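Local coordinates for protein phenylacetaldehyde dehydrogenase (Burkholderia cenocepacia, PDB 4O5H) that probably oxidises phenylacetaldehyde to phenylacetate with NAD+ as the electron acceptor, as a member of the aldehyde dehydrogenase family, at residues A244-A247 against L248-P252. Sequence-based numbering, arbitrary orientation.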
ATOM      1  N   ALA A 244     -14.514  -8.710  17.181  1.00 14.27           N
ATOM      2  CA  ALA A 244     -14.096  -9.605  16.109  1.00 13.56           C
ATOM      3  C   ALA A 244     -13.234  -8.914  15.021  1.00 13.01           C
ATOM      4  O   ALA A 244     -12.169  -9.412  14.637  1.00 12.48           O
ATOM      5  CB  ALA A 244     -15.286 -10.281  15.474  1.00 13.49           C
ATOM      6  N   GLY A 245     -13.664  -7.756  14.567  1.00 12.86           N
ATOM      7  CA  GLY A 245     -12.917  -7.005  13.551  1.00 12.70           C
ATOM      8  C   GLY A 245     -11.525  -6.612  14.018  1.00 13.14           C
ATOM      9  O   GLY A 245     -10.523  -6.791  13.303  1.00 12.91           O
ATOM     10  N   ALA A 246     -11.470  -6.075  15.227  1.00 13.24           N
ATOM     11  CA  ALA A 246     -10.224  -5.601  15.753  1.00 13.43           C
ATOM     12  C   ALA A 246      -9.276  -6.760  15.923  1.00 13.45           C
ATOM     13  O   ALA A 246      -8.090  -6.653  15.603  1.00 13.27           O
ATOM     14  CB  ALA A 246     -10.468  -4.906  17.093  1.00 13.97           C
ATOM     15  N   ALA A 247      -9.793  -7.879  16.421  1.00 13.33           N
ATOM     16  CA  ALA A 247      -8.956  -9.040  16.632  1.00 13.29           C
ATOM     17  C   ALA A 247      -8.356  -9.569  15.321  1.00 13.02           C
ATOM     18  O   ALA A 247      -7.192  -9.990  15.280  1.00 13.18           O
ATOM     19  CB  ALA A 247      -9.746 -10.138  17.301  1.00 13.58           C
ATOM     20  N   LEU A 248      -9.132  -9.520  14.254  1.00 12.37           N
ATOM     21  CA  LEU A 248      -8.628  -9.940  12.967  1.00 12.40           C
ATOM     22  C   LEU A 248      -7.475  -9.029  12.517  1.00 12.48           C
ATOM     23  O   LEU A 248      -6.410  -9.502  12.126  1.00 11.94           O
ATOM     24  CB  LEU A 248      -9.762  -9.928  11.941  1.00 12.05           C
ATOM     25  CG  LEU A 248      -9.382 -10.359  10.524  1.00 11.84           C
ATOM     26  CD1 LEU A 248      -8.676 -11.724  10.540  1.00 11.81           C
ATOM     27  CD2 LEU A 248     -10.641 -10.381   9.661  1.00 11.72           C
ATOM     28  N   SER A 249      -7.678  -7.719  12.648  1.00 13.32           N
ATOM     29  CA  SER A 249      -6.657  -6.743  12.239  1.00 14.07           C
ATOM     30  C   SER A 249      -5.323  -6.873  12.956  1.00 15.03           C
ATOM     31  O   SER A 249      -4.267  -6.607  12.351  1.00 15.27           O
ATOM     32  CB  SER A 249      -7.173  -5.292  12.362  1.00 14.31           C
ATOM     33  OG  SER A 249      -7.280  -4.877  13.723  1.00 14.45           O
ATOM     34  N   ARG A 250      -5.341  -7.313  14.222  1.00 16.15           N
ATOM     35  CA  ARG A 250      -4.133  -7.418  15.036  1.00 16.52           C
ATOM     36  C   ARG A 250      -3.427  -8.770  14.928  1.00 15.43           C
ATOM     37  O   ARG A 250      -2.359  -8.959  15.512  1.00 14.37           O
ATOM     38  CB  ARG A 250      -4.477  -7.269  16.527  1.00 19.19           C
ATOM     39  CG  ARG A 250      -5.116  -6.000  16.981  1.00 22.35           C
ATOM     40  CD  ARG A 250      -5.113  -5.949  18.531  1.00 24.86           C
ATOM     41  NE  ARG A 250      -5.854  -7.088  19.125  1.00 27.06           N
ATOM     42  CZ  ARG A 250      -7.157  -7.071  19.437  1.00 29.29           C
ATOM     43  NH1 ARG A 250      -7.877  -5.980  19.224  1.00 31.49           N
ATOM     44  NH2 ARG A 250      -7.748  -8.141  19.951  1.00 29.21           N
ATOM     45  N   ASP A 251      -4.026  -9.742  14.239  1.00 14.44           N
ATOM     46  CA  ASP A 251      -3.464 -11.069  14.239  1.00 13.67           C
ATOM     47  C   ASP A 251      -2.188 -11.063  13.404  1.00 13.34           C
ATOM     48  O   ASP A 251      -2.228 -10.699  12.251  1.00 13.44           O
ATOM     49  CB  ASP A 251      -4.465 -12.102  13.726  1.00 13.41           C
ATOM     50  CG  ASP A 251      -4.085 -13.515  14.100  1.00 13.20           C
ATOM     51  OD1 ASP A 251      -2.962 -13.938  13.820  1.00 12.80           O
ATOM     52  OD2 ASP A 251      -4.939 -14.238  14.690  1.00 14.02           O
ATOM     53  N   PRO A 252      -1.040 -11.480  13.990  1.00 13.46           N
ATOM     54  CA  PRO A 252       0.194 -11.398  13.199  1.00 13.27           C
ATOM     55  C   PRO A 252       0.279 -12.483  12.156  1.00 13.05           C
ATOM     56  O   PRO A 252       1.197 -12.491  11.368  1.00 12.88           O
ATOM     57  CB  PRO A 252       1.313 -11.536  14.257  1.00 13.93           C
ATOM     58  CG  PRO A 252       0.653 -12.291  15.401  1.00 13.94           C
ATOM     59  CD  PRO A 252      -0.775 -11.783  15.413  1.00 13.60           C
TER
HETATM   60  O   HOH W   1      -6.827 -12.917  16.146  1.00 29.57           O
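Leu248 N, Ser249 N and Arg250 N donate in turn to Ala244 O, Gly245 O and Ala246 O, the i to i+4 ladder of an alpha-helix, here the last turns of helix 241-250. This helix follows strand 234-236 of a mixed sheet and leads into strand 256-260. That succession is consistent with the Rossmann-type dinucleotide-binding fold of aldehyde dehydrogenases.

Ala246 O is gripped twice. Arg250 N lies 3.1 Å from Ala246 O, and Ser249 OG donates to the same oxygen at 2.7 Å. The hydroxyl reaches back because chi1 of Ser249 (72°) sets OG between its own N and carbonyl carbon. It approaches at a C=O...OG angle of 122°, well to the side of the amide N-H. The serine side chain also packs on Ile269 and Ala272 of helix 263-275.

Arg250 folds back along the helix. Its chain bends at chi3 (-60°), which lays one guanidinium face over the backbone of Ala246 and Ala247. Near the rim of that face, Ala247 CA and Ala246 O both lie 3.6 Å from the plane. NH1 meets Ala246 CB at 3.5 Å, while NH2 forms a salt bridge with Glu67 of helix 67-82. The Leu248 side chain packs on Val70 and Val74 of helix 67-82.

Asp251 follows, and its OD2 forms a salt bridge with Arg253. A water links this carboxylate to Ala247 O, 2.7 Å from Asp251 OD2 and 3.1 Å from Ala247 O.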